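Local structure of phosphoribosylformylglycinamidine cyclo-ligase (Thermus thermophilus HB8, 5AVM) at residues N89-L92 with A93-A96; V159-R162 with S163-L166; G210-L213 with K214-L217. The protein probably catalyses the ATP-dependent ring closure of formylglycinamidine ribonucleotide to aminoimidazole ribonucleotide, a step of de novo purine biosynthesis. All coordinates share one frame; numbering follows the deposited sequence.

Contact 1 of 3, residues N89-L92 with A93-A96; sequences NDLL and AQGA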
loop_
_atom_site.group_PDB
_atom_site.type_symbol
_atom_site.label_atom_id
_atom_site.label_comp_id
_atom_site.label_asym_id
_atom_site.label_seq_id
_atom_site.Cartn_x
_atom_site.Cartn_y
_atom_site.Cartn_z
ATOM N N ASN B 89 -4.729 -12.471 -8.019
ATOM C CA ASN B 89 -6.006 -12.564 -8.719
ATOM C C ASN B 89 -6.535 -11.243 -9.240
ATOM O O ASN B 89 -7.098 -11.197 -10.326
ATOM C CB ASN B 89 -7.071 -13.216 -7.829
ATOM C CG ASN B 89 -6.834 -14.707 -7.614
ATOM O OD1 ASN B 89 -5.893 -15.293 -8.170
ATOM N ND2 ASN B 89 -7.691 -15.332 -6.803
ATOM N N ASP B 90 -6.380 -10.171 -8.473
ATOM C CA ASP B 90 -6.854 -8.860 -8.924
ATOM C C ASP B 90 -6.126 -8.444 -10.199
ATOM O O ASP B 90 -6.646 -7.663 -11.004
ATOM C CB ASP B 90 -6.644 -7.808 -7.830
ATOM C CG ASP B 90 -7.870 -7.633 -6.948
ATOM O OD1 ASP B 90 -8.790 -8.477 -7.023
ATOM O OD2 ASP B 90 -7.915 -6.648 -6.177
ATOM N N LEU B 91 -4.921 -8.984 -10.373
ATOM C CA LEU B 91 -4.101 -8.699 -11.541
ATOM C C LEU B 91 -4.498 -9.635 -12.684
ATOM O O LEU B 91 -4.585 -9.207 -13.833
ATOM C CB LEU B 91 -2.613 -8.863 -11.194
ATOM C CG LEU B 91 -1.707 -7.652 -11.457
ATOM C CD1 LEU B 91 -2.136 -6.470 -10.604
ATOM C CD2 LEU B 91 -0.274 -8.016 -11.143
ATOM N N LEU B 92 -4.752 -10.907 -12.369
ATOM C CA LEU B 92 -5.159 -11.875 -13.385
ATOM C C LEU B 92 -6.462 -11.452 -14.041
ATOM O O LEU B 92 -6.739 -11.830 -15.176
ATOM C CB LEU B 92 -5.326 -13.264 -12.775
ATOM C CG LEU B 92 -4.036 -13.996 -12.388
ATOM C CD1 LEU B 92 -4.389 -15.284 -11.648
ATOM C CD2 LEU B 92 -3.205 -14.289 -13.629
ATOM N N ALA B 93 -7.264 -10.670 -13.324
ATOM C CA ALA B 93 -8.535 -10.176 -13.849
ATOM C C ALA B 93 -8.273 -9.155 -14.950
ATOM O O ALA B 93 -9.099 -8.960 -15.838
ATOM C CB ALA B 93 -9.343 -9.538 -12.738
ATOM N N GLN B 94 -7.118 -8.502 -14.884
ATOM C CA GLN B 94 -6.730 -7.508 -15.882
ATOM C C GLN B 94 -6.091 -8.181 -17.105
ATOM O O GLN B 94 -6.066 -7.617 -18.198
ATOM C CB GLN B 94 -5.732 -6.515 -15.268
ATOM C CG GLN B 94 -6.270 -5.745 -14.070
ATOM C CD GLN B 94 -5.283 -4.717 -13.545
ATOM O OE1 GLN B 94 -4.738 -3.918 -14.309
ATOM N NE2 GLN B 94 -5.055 -4.724 -12.234
ATOM N N GLY B 95 -5.569 -9.386 -16.893
ATOM C CA GLY B 95 -4.924 -10.144 -17.948
ATOM C C GLY B 95 -3.416 -10.150 -17.782
ATOM O O GLY B 95 -2.683 -10.553 -18.685
ATOM N N ALA B 96 -2.945 -9.741 -16.611
ATOM C CA ALA B 96 -1.514 -9.651 -16.369
ATOM C C ALA B 96 -0.871 -10.736 -15.520
ATOM O O ALA B 96 -1.548 -11.477 -14.808
ATOM C CB ALA B 96 -1.194 -8.284 -15.766
#
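Leu-91 O takes the backbone N-H groups of both Gln-94 and Ala-96 at the C-terminal end of helix 79-92. The bond from Gln-94 N is 2.8 Å and that from Ala-96 N 3.3 Å; the two donors stand over opposite faces of the Leu-91 carbonyl, each well out of its plane. Gly-95 N adds a weak bond to Leu-92 O at 3.2 Å, which with the Ala-96 bond completes a Schellman motif. Gly-95 is its C-prime residue: with phi at 106°, a side chain would press on the carbonyl before it, so glycine suits the place. Just before this, Ala-93 N still gives an ordinary helical bond to Asn-89 O. The Gln-94 side chain folds back along the helix, its CG anti to the carbonyl carbon (chi1 -60°) and the chain extended beyond, which brings NE2 to 3.8 Å from Leu-91 CD1 and CG to 3.6 Å from Asp-90 O. An alanine here lacks the CG and amide, and the side of Leu-91 CD1 and Asp-90 O that they cover would probably be left with a gap. Leu-92 CD2 lies 3.5 Å from Ala-96 O. Three polar side-chain atoms find partners elsewhere: Asn-89 OD1 and ND2 on the backbone of Tyr-224 and Arg-222, and Asp-90 OD1 on His-243 ND1. Leu-92 packs on Leu-225, Phe-228 and Trp-232 of helix 225-233, whereas Leu-91, Gln-94 and Ala-96 meet strand 54-62, and Leu-91 and Ala-96 also touch strand 150-161.

Contact 2 of 3, residues V159-R162 with S163-L166; sequences VVER and SRIL
Val-160 and Ile-165 meet across the turn that follows strand 150-161, their side chains crossing at about a right angle. Both methyls of the valine reach the same atom: CG1 lies 3.8 Å and CG2 3.9 Å from Ile-165 CG1. Val-160 has CG1 between its backbone N and carbonyl carbon (chi1 59°) and CG2 anti to the N, a setting that presents the whole fork to the isoleucine. Branched apolar residues suit both places, being broad close to the main chain. Ile-165 also lies against the Arg-162 backbone, its CG1 3.3 Å from Arg-162 O and its CD1 near Arg-162 CA. Two overlapping beta turns of type I character are tied by Arg-164 N to Glu-161 O at 2.7 Å, the donor standing above the carbonyl plane, and by a weak bond from Ile-165 N to Arg-162 O. On the outer side Glu-161 and Arg-164 run out near each other, CB to CB 4.3 Å; their charged ends do not touch, with Glu-161 OE2 5.4 Å from Arg-164 NH1. That carboxylate is bonded instead to Glu-53 N, and Ser-163 OG to the Glu-53 side chain. Long polar side chains such as Glu-161 and Arg-164 suit a turn at the protein surface. Beneath it, Val-160 rests on Val-55 and Val-57 of the adjoining strand 54-62 and on Ala-96, and the Leu-166 side chain touches Leu-238 where the chain leaves the turn.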
loop_
_atom_site.group_PDB
_atom_site.type_symbol
_atom_site.label_atom_id
_atom_site.label_comp_id
_atom_site.label_asym_id
_atom_site.label_seq_id
_atom_site.Cartn_x
_atom_site.Cartn_y
_atom_site.Cartn_z
ATOM N N VAL B 159 2.565 -7.205 -15.549
ATOM C CA VAL B 159 2.706 -6.736 -16.915
ATOM C C VAL B 159 1.716 -7.472 -17.810
ATOM O O VAL B 159 1.379 -8.625 -17.560
ATOM C CB VAL B 159 4.174 -6.944 -17.410
ATOM C CG1 VAL B 159 4.514 -8.441 -17.458
ATOM C CG2 VAL B 159 4.378 -6.275 -18.764
ATOM N N VAL B 160 1.238 -6.793 -18.845
ATOM C CA VAL B 160 0.281 -7.380 -19.776
ATOM C C VAL B 160 0.428 -6.717 -21.151
ATOM O O VAL B 160 0.773 -5.541 -21.240
ATOM C CB VAL B 160 -1.162 -7.176 -19.253
ATOM C CG1 VAL B 160 -1.444 -5.693 -19.090
ATOM C CG2 VAL B 160 -2.167 -7.832 -20.193
ATOM N N GLU B 161 0.202 -7.472 -22.221
ATOM C CA GLU B 161 0.288 -6.902 -23.564
ATOM C C GLU B 161 -1.009 -6.132 -23.749
ATOM O O GLU B 161 -2.091 -6.673 -23.520
ATOM C CB GLU B 161 0.418 -8.003 -24.615
ATOM C CG GLU B 161 1.692 -8.830 -24.480
ATOM C CD GLU B 161 2.939 -8.083 -24.918
ATOM O OE1 GLU B 161 3.927 -8.058 -24.147
ATOM O OE2 GLU B 161 2.932 -7.531 -26.039
ATOM N N ARG B 162 -0.890 -4.871 -24.154
ATOM C CA ARG B 162 -2.039 -3.984 -24.327
ATOM C C ARG B 162 -3.269 -4.591 -24.986
ATOM O O ARG B 162 -4.377 -4.495 -24.457
ATOM C CB ARG B 162 -1.618 -2.738 -25.103
ATOM C CG ARG B 162 -2.649 -1.610 -25.107
ATOM C CD ARG B 162 -2.988 -1.236 -26.535
ATOM N NE ARG B 162 -1.794 -1.248 -27.371
ATOM C CZ ARG B 162 -1.791 -1.536 -28.665
ATOM N NH1 ARG B 162 -2.922 -1.839 -29.279
ATOM N NH2 ARG B 162 -0.654 -1.526 -29.344
ATOM N N SER B 163 -3.092 -5.214 -26.142
ATOM C CA SER B 163 -4.238 -5.785 -26.827
ATOM C C SER B 163 -4.777 -7.060 -26.174
ATOM O O SER B 163 -5.805 -7.590 -26.597
ATOM C CB SER B 163 -3.902 -6.018 -28.307
ATOM O OG SER B 163 -2.669 -6.686 -28.456
ATOM N N ARG B 164 -4.106 -7.545 -25.133
ATOM C CA ARG B 164 -4.564 -8.751 -24.451
ATOM C C ARG B 164 -5.102 -8.457 -23.066
ATOM O O ARG B 164 -5.256 -9.362 -22.243
ATOM C CB ARG B 164 -3.442 -9.784 -24.370
ATOM C CG ARG B 164 -3.200 -10.467 -25.690
ATOM C CD ARG B 164 -2.013 -11.389 -25.653
ATOM N NE ARG B 164 -1.773 -11.949 -26.980
ATOM C CZ ARG B 164 -0.591 -12.375 -27.410
ATOM N NH1 ARG B 164 0.473 -12.308 -26.616
ATOM N NH2 ARG B 164 -0.472 -12.859 -28.640
ATOM N N ILE B 165 -5.387 -7.183 -22.816
ATOM C CA ILE B 165 -5.941 -6.756 -21.535
ATOM C C ILE B 165 -7.411 -7.163 -21.490
ATOM O O ILE B 165 -8.170 -6.896 -22.427
ATOM C CB ILE B 165 -5.854 -5.206 -21.350
ATOM C CG1 ILE B 165 -4.397 -4.770 -21.211
ATOM C CG2 ILE B 165 -6.634 -4.773 -20.116
ATOM C CD1 ILE B 165 -4.224 -3.279 -21.132
ATOM N N LEU B 166 -7.800 -7.821 -20.403
ATOM C CA LEU B 166 -9.184 -8.246 -20.205
ATOM C C LEU B 166 -10.001 -7.032 -19.766
ATOM O O LEU B 166 -9.486 -6.145 -19.075
ATOM C CB LEU B 166 -9.259 -9.338 -19.129
ATOM C CG LEU B 166 -8.999 -10.787 -19.539
ATOM C CD1 LEU B 166 -8.603 -10.882 -21.000
ATOM C CD2 LEU B 166 -7.940 -11.367 -18.649
#

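Contact 3 of 3, residues G210-L213 with K214-L217; sequences GESL and KEAL
Leu-213 O receives the backbone N-H of Leu-217 at 2.7 Å, nearly along the C=O axis, in the first turn of helix 213-218. Beside it Ala-216 N bonds to Ser-212 O at 3.0 Å. Ser-212 is the N-cap: its OG accepts a weak but almost straight bond from Glu-215 N at 3.4 Å. With OG between the backbone N and the carbonyl carbon (chi1 64°), the hydroxyl faces the start of the helix, where a short polar side chain can take up an N-H with no carbonyl of a preceding turn in place. Glu-211, its chain extended beyond CG, lies alongside the same turn. Its OE2 comes 3.2 Å from Ala-216 CB and OE1 3.5 Å from Glu-215 CB, so a small methyl at Ala-216 suits the close approach. The two glutamates cross at about a right angle with their carboxylate planes 57° apart, and OE1 of Glu-211 stays 4.7 Å from OE1 of Glu-215. Arg-219, just past the end of the helix, forms a salt bridge with Glu-211 and probably offsets the like charges. On the apolar side, Leu-213 packs on Val-197, Leu-202 and Tyr-278, and Leu-217 on Val-275, joining this short helix to helix 275-283.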
loop_
_atom_site.group_PDB
_atom_site.type_symbol
_atom_site.label_atom_id
_atom_site.label_comp_id
_atom_site.label_asym_id
_atom_site.label_seq_id
_atom_site.Cartn_x
_atom_site.Cartn_y
_atom_site.Cartn_z
ATOM N N GLY B 210 -15.974 -31.554 7.467
ATOM C CA GLY B 210 -14.908 -32.504 7.195
ATOM C C GLY B 210 -13.635 -32.012 7.867
ATOM O O GLY B 210 -12.563 -32.603 7.730
ATOM N N GLU B 211 -13.773 -30.916 8.606
ATOM C CA GLU B 211 -12.672 -30.290 9.319
ATOM C C GLU B 211 -13.305 -29.311 10.298
ATOM O O GLU B 211 -14.533 -29.238 10.388
ATOM C CB GLU B 211 -11.781 -29.531 8.339
ATOM C CG GLU B 211 -12.415 -28.262 7.780
ATOM C CD GLU B 211 -11.790 -27.827 6.471
ATOM O OE1 GLU B 211 -10.561 -27.982 6.320
ATOM O OE2 GLU B 211 -12.522 -27.323 5.596
ATOM N N SER B 212 -12.475 -28.552 11.012
ATOM C CA SER B 212 -12.971 -27.579 11.989
ATOM C C SER B 212 -13.195 -26.188 11.398
ATOM O O SER B 212 -12.929 -25.945 10.216
ATOM C CB SER B 212 -11.991 -27.461 13.153
ATOM O OG SER B 212 -10.747 -26.942 12.715
ATOM N N LEU B 213 -13.693 -25.273 12.225
ATOM C CA LEU B 213 -13.911 -23.911 11.766
ATOM C C LEU B 213 -12.561 -23.269 11.451
ATOM O O LEU B 213 -12.387 -22.643 10.406
ATOM C CB LEU B 213 -14.646 -23.096 12.833
ATOM C CG LEU B 213 -16.160 -23.279 12.860
ATOM C CD1 LEU B 213 -16.749 -22.540 14.048
ATOM C CD2 LEU B 213 -16.748 -22.764 11.559
ATOM N N LYS B 214 -11.606 -23.433 12.360
ATOM C CA LYS B 214 -10.268 -22.875 12.176
ATOM C C LYS B 214 -9.740 -23.235 10.781
ATOM O O LYS B 214 -9.390 -22.362 9.984
ATOM C CB LYS B 214 -9.321 -23.434 13.245
ATOM C CG LYS B 214 -7.896 -22.893 13.188
ATOM C CD LYS B 214 -6.917 -23.812 13.931
ATOM C CE LYS B 214 -7.331 -24.064 15.381
ATOM N NZ LYS B 214 -6.406 -24.998 16.073
ATOM N N GLU B 215 -9.706 -24.533 10.497
ATOM C CA GLU B 215 -9.219 -25.043 9.226
ATOM C C GLU B 215 -9.996 -24.570 8.006
ATOM O O GLU B 215 -9.404 -24.221 6.983
ATOM C CB GLU B 215 -9.200 -26.571 9.264
ATOM C CG GLU B 215 -8.017 -27.129 10.014
ATOM C CD GLU B 215 -6.711 -26.653 9.419
ATOM O OE1 GLU B 215 -6.442 -26.977 8.243
ATOM O OE2 GLU B 215 -5.958 -25.946 10.121
ATOM N N ALA B 216 -11.317 -24.555 8.116
ATOM C CA ALA B 216 -12.159 -24.148 7.003
ATOM C C ALA B 216 -12.237 -22.643 6.784
ATOM O O ALA B 216 -12.438 -22.191 5.656
ATOM C CB ALA B 216 -13.556 -24.715 7.189
ATOM N N LEU B 217 -12.072 -21.870 7.856
ATOM C CA LEU B 217 -12.156 -20.411 7.780
ATOM C C LEU B 217 -10.822 -19.722 7.520
ATOM O O LEU B 217 -10.790 -18.582 7.045
ATOM C CB LEU B 217 -12.763 -19.862 9.071
ATOM C CG LEU B 217 -14.115 -19.149 9.010
ATOM C CD1 LEU B 217 -15.135 -19.994 8.283
ATOM C CD2 LEU B 217 -14.573 -18.863 10.433
#

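The three contacts follow one another along the chain in the order 1, 2, 3. Contacts 1 and 2 have centres about 10 Å apart and touch: Gln-94 O probably accepts a hydrogen bond from Leu-166 N, and Ala-96 packs against Val-159. One closes helix 79-92 ahead of strand 97-107 and the other ends strand 150-161, neighbouring strands of the four-stranded sheet, so the end of a helix and the end of a strand are joined beside the two inner strands of that sheet. Contact 3, in the C-terminal domain, opens helix 213-218 on the opposite side of the chain's centre, its centre about 29 Å from that of contact 1 and 38 Å from that of contact 2.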